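Local coordinates for protein alkyl hydroperoxide reductase, C subunit (PDB 5Y63) that probably reduces hydrogen peroxide and organic hydroperoxides to water and alcohols as a thiol-dependent peroxiredoxin, protecting the cell against oxidative stress, at residues M12-F20 with F134-Y145; E61-Y69 with T99-M107. All coordinates share one frame; numbering follows the deposited sequence.

The two contacts lie on opposite sides of the chain's centre in one thioredoxin-like domain, their own centres 23 Å apart and their nearest atoms about 8 Å apart, so they do not touch. Along the chain, interaction 2 is nested inside the long loop that interaction 1 closes. Interaction 2 packs helix 58-67 against the loop leading into strand 107-109; that helix begins at Cys-58, the predicted peroxidatic cysteine, whose side chain is about 4 Å from that of Leu-62. Interaction 1 is remote from that cysteine. It fastens the N-terminal segment 12-20 to the hairpin of strands 128-136 and 142-148, beside the interface with a second subunit.

Interaction 1 of 2, residues M12-F20 with F134-Y145; sequences MNLINQKLF and FIVSPEGDIKSY
Asn-16 N donates to Ile-142 O at 2.8 Å, the first of three main-chain hydrogen bonds between 12-20 and 134-145, just where the type II turn from Leu-14 to Gln-17 bends the N-terminal chain. Ile-142 N returns a bond to Gln-17 O at 3.2 Å, and Leu-19 N reaches Gly-140 O at 3.0 Å. Lys-18 and Asp-141 thus form a single beta bridge beside the tight hairpin, whose type I turn runs from Ser-137 to Gly-140.

Across the contact a side chain also accepts a main-chain bond: Leu-14 N donates to Tyr-145 OH at 3.1 Å, with an N-H...O angle of 160°. Tyr-145 holds CG between its backbone N and carbonyl carbon (chi1 60°), which directs the ring toward the N-terminal segment.

The apolar contacts lie around the same turn. Leu-14 CB meets Ile-142 CD1 at 3.6 Å, while its CD1 approaches the Phe-134 ring; Ile-15 sends CD1 to Tyr-145 CE1, also at 3.6 Å. Further along, Leu-19 rests on Val-136 and on Phe-118 and Phe-119 of helix 114-119.

The exposed Lys-18 chain runs alongside the Asp-141 carboxylate, with CE nearer to OD1 than NZ is; the salt bridge from NZ to OD1 is long, 3.8 Å. Lys-143 NZ reaches Asn-16 OD1 only weakly.

Nearby, Ser-144 and Tyr-145 pair with a strand of the second subunit, and Asn-13 ND2 bonds to Gly-120 O there. The N-terminal segment is therefore held, right beside the dimer interface, by main-chain bonds and by apolar packing of aliphatic and aromatic groups; the single salt bridge probably contributes less.

Interaction 2 of 2, residues E61-Y69 with T99-M107; sequences ELGDMQEHY and TIGKIKYPM
Helix 58-67, which carries the predicted peroxidatic Cys-58 at its start, packs here against the end of helix 98-101 and the loop running into strand 107-109, and Tyr-105 is the residue that fills the seam. Its OH donates to Leu-62 O at 2.6 Å. That carbonyl already accepts the helical bond from Gln-66 N, and the two donors arrive from opposite faces of its plane. Leu-62 CD1 lies beside the hydroxyl end of the ring, 3.9 Å from Tyr-105 CE1, and Met-65 CB packs near CE2.

With CG between its backbone N and carbonyl carbon (chi1 51°), Tyr-105 turns its ring back toward the helix and over its own loop, where Ile-103 CG2 sits above the ring centre. In the thioredoxin-like fold this loop connects a helix to a strand of the central sheet, and Tyr-69, in helix 69-74, packs against it. Tyr-105 presents its edge to the face of Tyr-69 in a T-shaped pair, centroids 5.5 Å apart and planes at 71°. Tyr-105 CB adds a CH-pi contact over that face, 3.8 Å from the Tyr-69 centroid, while the Tyr-69 hydroxyl bonds to Glu-78.

Gln-66 supplies the second hydrogen bond: Lys-104 N donates to OE1 at 2.9 Å, nearly straight but from well above the amide carbonyl plane. The Gln-66 amide passes the Tyr-105 ring running the other way, planes 17° apart, with OE1 3.5 Å from Tyr-105 CD2. Leu-62 CB also touches Ile-103 CD1 at 3.7 Å, and near the start of both segments Gly-63 CA comes within 3.8 Å of Thr-99 CG2.

Interaction 1 of 2, residues M12-F20 with F134-Y145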
loop_
_atom_site.group_PDB
_atom_site.type_symbol
_atom_site.label_atom_id
_atom_site.label_comp_id
_atom_site.label_asym_id
_atom_site.label_seq_id
_atom_site.Cartn_x
_atom_site.Cartn_y
_atom_site.Cartn_z
ATOM N N MET A 12 19.798 -11.281 -14.432
ATOM C CA MET A 12 19.275 -11.255 -15.835
ATOM C C MET A 12 19.979 -12.271 -16.744
ATOM O O MET A 12 20.078 -12.063 -17.952
ATOM C CB MET A 12 19.413 -9.843 -16.419
ATOM C CG MET A 12 18.330 -8.872 -15.988
ATOM S SD MET A 12 18.551 -7.251 -16.745
ATOM C CE MET A 12 17.043 -6.431 -16.226
ATOM N N ASN A 13 20.468 -13.364 -16.163
ATOM C CA ASN A 13 21.031 -14.469 -16.935
ATOM C C ASN A 13 20.681 -15.799 -16.279
ATOM O O ASN A 13 20.388 -15.854 -15.085
ATOM C CB ASN A 13 22.549 -14.325 -17.113
ATOM C CG ASN A 13 23.312 -14.462 -15.808
ATOM O OD1 ASN A 13 23.872 -15.519 -15.515
ATOM N ND2 ASN A 13 23.342 -13.393 -15.020
ATOM N N LEU A 14 20.720 -16.866 -17.070
ATOM C CA LEU A 14 20.229 -18.167 -16.635
ATOM C C LEU A 14 21.334 -19.173 -16.329
ATOM O O LEU A 14 21.047 -20.353 -16.136
ATOM C CB LEU A 14 19.295 -18.746 -17.701
ATOM C CG LEU A 14 18.136 -17.858 -18.153
ATOM C CD1 LEU A 14 17.327 -18.569 -19.224
ATOM C CD2 LEU A 14 17.251 -17.477 -16.978
ATOM N N ILE A 15 22.584 -18.723 -16.261
ATOM C CA ILE A 15 23.690 -19.638 -15.980
ATOM C C ILE A 15 23.471 -20.237 -14.591
ATOM O O ILE A 15 23.208 -19.509 -13.635
ATOM C CB ILE A 15 25.075 -18.949 -16.053
ATOM C CG1 ILE A 15 25.308 -18.304 -17.431
ATOM C CG2 ILE A 15 26.189 -19.943 -15.752
ATOM C CD1 ILE A 15 25.240 -19.253 -18.609
ATOM N N ASN A 16 23.559 -21.563 -14.504
ATOM C CA ASN A 16 23.282 -22.311 -13.272
ATOM C C ASN A 16 21.851 -22.136 -12.746
ATOM O O ASN A 16 21.632 -22.072 -11.537
ATOM C CB ASN A 16 24.305 -21.966 -12.178
ATOM C CG ASN A 16 25.730 -22.273 -12.594
ATOM O OD1 ASN A 16 25.987 -23.253 -13.299
ATOM N ND2 ASN A 16 26.669 -21.441 -12.151
ATOM N N GLN A 17 20.885 -22.065 -13.659
ATOM C CA GLN A 17 19.472 -22.096 -13.293
ATOM C C GLN A 17 18.869 -23.427 -13.721
ATOM O O GLN A 17 19.035 -23.852 -14.863
ATOM C CB GLN A 17 18.708 -20.943 -13.944
ATOM C CG GLN A 17 19.078 -19.566 -13.413
ATOM C CD GLN A 17 18.724 -19.376 -11.945
ATOM O OE1 GLN A 17 17.859 -20.069 -11.407
ATOM N NE2 GLN A 17 19.394 -18.429 -11.292
ATOM N N LYS A 18 18.171 -24.075 -12.791
ATOM C CA LYS A 18 17.532 -25.366 -13.042
ATOM C C LYS A 18 16.330 -25.215 -13.967
ATOM O O LYS A 18 15.632 -24.202 -13.917
ATOM C CB LYS A 18 17.078 -26.001 -11.720
ATOM C CG LYS A 18 18.200 -26.608 -10.894
ATOM C CD LYS A 18 18.359 -28.095 -11.183
ATOM C CE LYS A 18 19.588 -28.700 -10.514
ATOM N NZ LYS A 18 19.838 -28.214 -9.128
ATOM N N LEU A 19 16.092 -26.221 -14.805
ATOM C CA LEU A 19 14.876 -26.268 -15.615
ATOM C C LEU A 19 13.649 -26.378 -14.715
ATOM O O LEU A 19 13.618 -27.191 -13.791
ATOM C CB LEU A 19 14.889 -27.462 -16.572
ATOM C CG LEU A 19 15.886 -27.466 -17.728
ATOM C CD1 LEU A 19 15.743 -28.758 -18.519
ATOM C CD2 LEU A 19 15.691 -26.264 -18.640
ATOM N N PHE A 20 12.649 -25.549 -14.989
ATOM C CA PHE A 20 11.344 -25.657 -14.333
ATOM C C PHE A 20 10.610 -26.950 -14.713
ATOM O O PHE A 20 10.931 -27.592 -15.718
ATOM C CB PHE A 20 10.477 -24.421 -14.640
ATOM C CG PHE A 20 9.838 -24.419 -16.015
ATOM C CD1 PHE A 20 10.610 -24.411 -17.175
ATOM C CD2 PHE A 20 8.455 -24.382 -16.144
ATOM C CE1 PHE A 20 10.015 -24.393 -18.426
ATOM C CE2 PHE A 20 7.857 -24.359 -17.394
ATOM C CZ PHE A 20 8.638 -24.366 -18.536
ATOM N N PHE A 134 20.456 -23.392 -26.086
ATOM C CA PHE A 134 20.817 -23.554 -24.678
ATOM C C PHE A 134 21.427 -24.929 -24.430
ATOM O O PHE A 134 20.827 -25.946 -24.771
ATOM C CB PHE A 134 19.582 -23.387 -23.792
ATOM C CG PHE A 134 18.976 -22.017 -23.844
ATOM C CD1 PHE A 134 18.082 -21.677 -24.851
ATOM C CD2 PHE A 134 19.292 -21.066 -22.882
ATOM C CE1 PHE A 134 17.521 -20.413 -24.901
ATOM C CE2 PHE A 134 18.735 -19.799 -22.927
ATOM C CZ PHE A 134 17.847 -19.471 -23.937
ATOM N N ILE A 135 22.618 -24.953 -23.834
ATOM C CA ILE A 135 23.261 -26.198 -23.424
ATOM C C ILE A 135 23.001 -26.405 -21.939
ATOM O O ILE A 135 23.367 -25.565 -21.116
ATOM C CB ILE A 135 24.779 -26.171 -23.692
ATOM C CG1 ILE A 135 25.040 -26.042 -25.197
ATOM C CG2 ILE A 135 25.443 -27.430 -23.141
ATOM C CD1 ILE A 135 26.487 -25.806 -25.562
ATOM N N VAL A 136 22.372 -27.529 -21.606
ATOM C CA VAL A 136 21.950 -27.815 -20.238
ATOM C C VAL A 136 22.569 -29.130 -19.773
ATOM O O VAL A 136 22.579 -30.112 -20.514
ATOM C CB VAL A 136 20.410 -27.894 -20.145
ATOM C CG1 VAL A 136 19.947 -28.072 -18.706
ATOM C CG2 VAL A 136 19.782 -26.647 -20.751
ATOM N N SER A 137 23.078 -29.137 -18.541
ATOM C CA SER A 137 23.724 -30.316 -17.963
ATOM C C SER A 137 22.692 -31.389 -17.602
ATOM O O SER A 137 21.496 -31.108 -17.580
ATOM C CB SER A 137 24.530 -29.920 -16.721
ATOM O OG SER A 137 23.682 -29.696 -15.608
ATOM N N PRO A 138 23.150 -32.623 -17.309
ATOM C CA PRO A 138 22.233 -33.705 -16.925
ATOM C C PRO A 138 21.444 -33.453 -15.640
ATOM O O PRO A 138 20.378 -34.035 -15.458
ATOM C CB PRO A 138 23.166 -34.907 -16.739
ATOM C CG PRO A 138 24.367 -34.590 -17.551
ATOM C CD PRO A 138 24.538 -33.110 -17.414
ATOM N N GLU A 139 21.970 -32.599 -14.763
ATOM C CA GLU A 139 21.276 -32.217 -13.534
ATOM C C GLU A 139 20.254 -31.096 -13.769
ATOM O O GLU A 139 19.542 -30.704 -12.848
ATOM C CB GLU A 139 22.291 -31.803 -12.463
ATOM C CG GLU A 139 21.767 -31.923 -11.036
ATOM C CD GLU A 139 22.865 -31.959 -9.981
ATOM O OE1 GLU A 139 23.976 -32.457 -10.274
ATOM O OE2 GLU A 139 22.610 -31.500 -8.845
ATOM N N GLY A 140 20.186 -30.584 -14.997
ATOM C CA GLY A 140 19.172 -29.603 -15.387
ATOM C C GLY A 140 19.634 -28.155 -15.348
ATOM O O GLY A 140 18.819 -27.241 -15.494
ATOM N N ASP A 141 20.938 -27.946 -15.168
ATOM C CA ASP A 141 21.507 -26.608 -15.049
ATOM C C ASP A 141 21.886 -26.052 -16.415
ATOM O O ASP A 141 22.507 -26.743 -17.219
ATOM C CB ASP A 141 22.752 -26.637 -14.162
ATOM C CG ASP A 141 22.456 -27.098 -12.750
ATOM O OD1 ASP A 141 21.435 -26.661 -12.177
ATOM O OD2 ASP A 141 23.256 -27.889 -12.207
ATOM N N ILE A 142 21.520 -24.797 -16.665
ATOM C CA ILE A 142 21.883 -24.117 -17.905
ATOM C C ILE A 142 23.339 -23.677 -17.813
ATOM O O ILE A 142 23.715 -22.955 -16.888
ATOM C CB ILE A 142 20.979 -22.896 -18.160
ATOM C CG1 ILE A 142 19.525 -23.346 -18.344
ATOM C CG2 ILE A 142 21.453 -22.120 -19.385
ATOM C CD1 ILE A 142 18.507 -22.249 -18.118
ATOM N N LYS A 143 24.150 -24.117 -18.775
ATOM C CA LYS A 143 25.602 -23.919 -18.732
ATOM C C LYS A 143 26.109 -22.863 -19.708
ATOM O O LYS A 143 27.046 -22.129 -19.403
ATOM C CB LYS A 143 26.319 -25.248 -18.987
ATOM C CG LYS A 143 26.056 -26.305 -17.927
ATOM C CD LYS A 143 26.523 -25.854 -16.550
ATOM C CE LYS A 143 26.378 -26.962 -15.520
ATOM N NZ LYS A 143 26.696 -26.487 -14.145
ATOM N N SER A 144 25.522 -22.805 -20.894
ATOM C CA SER A 144 25.860 -21.756 -21.845
ATOM C C SER A 144 24.746 -21.633 -22.858
ATOM O O SER A 144 24.046 -22.607 -23.146
ATOM C CB SER A 144 27.189 -22.045 -22.553
ATOM O OG SER A 144 26.998 -22.813 -23.727
ATOM N N TYR A 145 24.578 -20.434 -23.398
ATOM C CA TYR A 145 23.520 -20.209 -24.360
ATOM C C TYR A 145 23.767 -19.016 -25.268
ATOM O O TYR A 145 24.690 -18.226 -25.054
ATOM C CB TYR A 145 22.171 -20.093 -23.647
ATOM C CG TYR A 145 22.046 -18.980 -22.636
ATOM C CD1 TYR A 145 22.495 -19.143 -21.328
ATOM C CD2 TYR A 145 21.434 -17.778 -22.974
ATOM C CE1 TYR A 145 22.359 -18.128 -20.394
ATOM C CE2 TYR A 145 21.293 -16.760 -22.048
ATOM C CZ TYR A 145 21.755 -16.942 -20.761
ATOM O OH TYR A 145 21.613 -15.935 -19.842
#

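Interaction 2 of 2, residues E61-Y69 with T99-M107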
loop_
_atom_site.group_PDB
_atom_site.type_symbol
_atom_site.label_atom_id
_atom_site.label_comp_id
_atom_site.label_asym_id
_atom_site.label_seq_id
_atom_site.Cartn_x
_atom_site.Cartn_y
_atom_site.Cartn_z
ATOM N N GLU A 61 19.188 -24.559 -40.590
ATOM C CA GLU A 61 19.695 -24.668 -39.223
ATOM C C GLU A 61 19.355 -26.024 -38.606
ATOM O O GLU A 61 20.203 -26.649 -37.969
ATOM C CB GLU A 61 19.124 -23.549 -38.349
ATOM C CG GLU A 61 19.560 -22.153 -38.760
ATOM C CD GLU A 61 19.234 -21.109 -37.713
ATOM O OE1 GLU A 61 18.083 -21.077 -37.232
ATOM O OE2 GLU A 61 20.129 -20.315 -37.366
ATOM N N LEU A 62 18.114 -26.466 -38.797
ATOM C CA LEU A 62 17.658 -27.764 -38.291
ATOM C C LEU A 62 18.355 -28.921 -39.008
ATOM O O LEU A 62 18.700 -29.925 -38.384
ATOM C CB LEU A 62 16.136 -27.911 -38.443
ATOM C CG LEU A 62 15.190 -27.253 -37.426
ATOM C CD1 LEU A 62 15.387 -27.812 -36.024
ATOM C CD2 LEU A 62 15.320 -25.739 -37.412
ATOM N N GLY A 63 18.551 -28.771 -40.318
ATOM C CA GLY A 63 19.254 -29.766 -41.129
ATOM C C GLY A 63 20.724 -29.917 -40.773
ATOM O O GLY A 63 21.275 -31.016 -40.861
ATOM N N ASP A 64 21.362 -28.815 -40.380
ATOM C CA ASP A 64 22.756 -28.850 -39.933
ATOM C C ASP A 64 22.888 -29.415 -38.518
ATOM O O ASP A 64 23.920 -29.991 -38.176
ATOM C CB ASP A 64 23.403 -27.460 -40.020
ATOM C CG ASP A 64 23.857 -27.112 -41.435
ATOM O OD1 ASP A 64 24.503 -27.963 -42.089
ATOM O OD2 ASP A 64 23.579 -25.983 -41.890
ATOM N N MET A 65 21.855 -29.245 -37.698
ATOM C CA MET A 65 21.813 -29.885 -36.382
ATOM C C MET A 65 21.619 -31.395 -36.507
ATOM O O MET A 65 22.089 -32.154 -35.660
ATOM C CB MET A 65 20.704 -29.286 -35.508
ATOM C CG MET A 65 21.064 -27.946 -34.889
ATOM S SD MET A 65 22.410 -28.071 -33.693
ATOM C CE MET A 65 21.584 -28.816 -32.291
ATOM N N GLN A 66 20.929 -31.828 -37.559
ATOM C CA GLN A 66 20.747 -33.255 -37.824
ATOM C C GLN A 66 22.064 -33.931 -38.210
ATOM O O GLN A 66 22.349 -35.037 -37.751
ATOM C CB GLN A 66 19.691 -33.479 -38.917
ATOM C CG GLN A 66 19.477 -34.937 -39.309
ATOM C CD GLN A 66 19.266 -35.851 -38.113
ATOM O OE1 GLN A 66 18.541 -35.510 -37.179
ATOM N NE2 GLN A 66 19.897 -37.020 -38.137
ATOM N N GLU A 67 22.862 -33.268 -39.044
ATOM C CA GLU A 67 24.170 -33.794 -39.446
ATOM C C GLU A 67 25.075 -34.078 -38.247
ATOM O O GLU A 67 25.811 -35.065 -38.244
ATOM C CB GLU A 67 24.876 -32.824 -40.396
ATOM C CG GLU A 67 24.249 -32.741 -41.777
ATOM C CD GLU A 67 24.957 -31.746 -42.675
ATOM O OE1 GLU A 67 26.203 -31.807 -42.771
ATOM O OE2 GLU A 67 24.265 -30.906 -43.291
ATOM N N HIS A 68 25.011 -33.220 -37.233
ATOM C CA HIS A 68 25.841 -33.363 -36.038
ATOM C C HIS A 68 25.113 -34.076 -34.897
ATOM O O HIS A 68 25.631 -34.145 -33.782
ATOM C CB HIS A 68 26.313 -31.988 -35.560
ATOM C CG HIS A 68 27.077 -31.220 -36.591
ATOM N ND1 HIS A 68 26.460 -30.519 -37.606
ATOM C CD2 HIS A 68 28.407 -31.034 -36.762
ATOM C CE1 HIS A 68 27.377 -29.939 -38.359
ATOM N NE2 HIS A 68 28.566 -30.235 -37.868
ATOM N N TYR A 69 23.926 -34.612 -35.172
ATOM C CA TYR A 69 23.114 -35.247 -34.135
ATOM C C TYR A 69 23.716 -36.572 -33.683
ATOM O O TYR A 69 23.657 -36.909 -32.499
ATOM C CB TYR A 69 21.678 -35.457 -34.626
ATOM C CG TYR A 69 20.766 -36.114 -33.610
ATOM C CD1 TYR A 69 20.665 -35.620 -32.312
ATOM C CD2 TYR A 69 19.996 -37.222 -33.952
ATOM C CE1 TYR A 69 19.830 -36.218 -31.380
ATOM C CE2 TYR A 69 19.158 -37.826 -33.030
ATOM C CZ TYR A 69 19.078 -37.321 -31.745
ATOM O OH TYR A 69 18.246 -37.918 -30.827
ATOM N N THR A 99 14.174 -31.995 -45.777
ATOM C CA THR A 99 15.180 -31.619 -44.780
ATOM C C THR A 99 14.680 -31.868 -43.357
ATOM O O THR A 99 15.437 -32.302 -42.488
ATOM C CB THR A 99 15.563 -30.132 -44.906
ATOM O OG1 THR A 99 15.890 -29.834 -46.269
ATOM C CG2 THR A 99 16.752 -29.797 -44.013
ATOM N N ILE A 100 13.398 -31.590 -43.139
ATOM C CA ILE A 100 12.766 -31.778 -41.836
ATOM C C ILE A 100 12.412 -33.252 -41.632
ATOM O O ILE A 100 12.470 -33.757 -40.510
ATOM C CB ILE A 100 11.501 -30.901 -41.695
ATOM C CG1 ILE A 100 11.821 -29.427 -41.991
ATOM C CG2 ILE A 100 10.887 -31.042 -40.306
ATOM C CD1 ILE A 100 12.857 -28.794 -41.083
ATOM N N GLY A 101 12.052 -33.936 -42.717
ATOM C CA GLY A 101 11.779 -35.372 -42.677
ATOM C C GLY A 101 12.979 -36.206 -42.259
ATOM O O GLY A 101 12.819 -37.286 -41.689
ATOM N N LYS A 102 14.179 -35.704 -42.546
ATOM C CA LYS A 102 15.425 -36.366 -42.143
ATOM C C LYS A 102 15.735 -36.229 -40.648
ATOM O O LYS A 102 16.564 -36.974 -40.124
ATOM C CB LYS A 102 16.610 -35.822 -42.954
ATOM C CG LYS A 102 16.665 -36.300 -44.398
ATOM C CD LYS A 102 17.823 -35.657 -45.146
ATOM C CE LYS A 102 17.858 -36.089 -46.603
ATOM N NZ LYS A 102 18.968 -35.439 -47.354
ATOM N N ILE A 103 15.084 -35.285 -39.968
ATOM C CA ILE A 103 15.349 -35.020 -38.549
ATOM C C ILE A 103 14.924 -36.190 -37.663
ATOM O O ILE A 103 13.743 -36.537 -37.602
ATOM C CB ILE A 103 14.636 -33.740 -38.062
ATOM C CG1 ILE A 103 15.230 -32.507 -38.751
ATOM C CG2 ILE A 103 14.753 -33.598 -36.549
ATOM C CD1 ILE A 103 14.441 -31.236 -38.523
ATOM N N LYS A 104 15.894 -36.774 -36.966
ATOM C CA LYS A 104 15.650 -37.899 -36.067
ATOM C C LYS A 104 15.410 -37.453 -34.627
ATOM O O LYS A 104 14.861 -38.213 -33.834
ATOM C CB LYS A 104 16.828 -38.880 -36.111
ATOM C CG LYS A 104 16.974 -39.630 -37.429
ATOM C CD LYS A 104 15.849 -40.636 -37.626
ATOM C CE LYS A 104 16.089 -41.531 -38.832
ATOM N NZ LYS A 104 15.149 -42.686 -38.860
ATOM N N TYR A 105 15.823 -36.232 -34.288
ATOM C CA TYR A 105 15.668 -35.722 -32.918
ATOM C C TYR A 105 14.233 -35.251 -32.645
ATOM O O TYR A 105 13.479 -34.994 -33.586
ATOM C CB TYR A 105 16.700 -34.618 -32.593
ATOM C CG TYR A 105 16.821 -33.474 -33.582
ATOM C CD1 TYR A 105 15.920 -32.411 -33.568
ATOM C CD2 TYR A 105 17.867 -33.431 -34.503
ATOM C CE1 TYR A 105 16.041 -31.356 -34.459
ATOM C CE2 TYR A 105 17.996 -32.380 -35.397
ATOM C CZ TYR A 105 17.081 -31.344 -35.372
ATOM O OH TYR A 105 17.206 -30.301 -36.261
ATOM N N PRO A 106 13.845 -35.169 -31.355
ATOM C CA PRO A 106 12.487 -34.745 -31.002
ATOM C C PRO A 106 12.242 -33.247 -31.201
ATOM O O PRO A 106 13.012 -32.422 -30.710
ATOM C CB PRO A 106 12.372 -35.115 -29.516
ATOM C CG PRO A 106 13.768 -35.158 -29.020
ATOM C CD PRO A 106 14.591 -35.642 -30.174
ATOM N N MET A 107 11.170 -32.917 -31.918
ATOM C CA MET A 107 10.771 -31.533 -32.146
ATOM C C MET A 107 9.670 -31.133 -31.164
ATOM O O MET A 107 8.512 -31.535 -31.319
ATOM C CB MET A 107 10.270 -31.366 -33.578
ATOM C CG MET A 107 11.244 -31.846 -34.639
ATOM S SD MET A 107 10.603 -31.563 -36.298
ATOM C CE MET A 107 10.845 -29.794 -36.454
#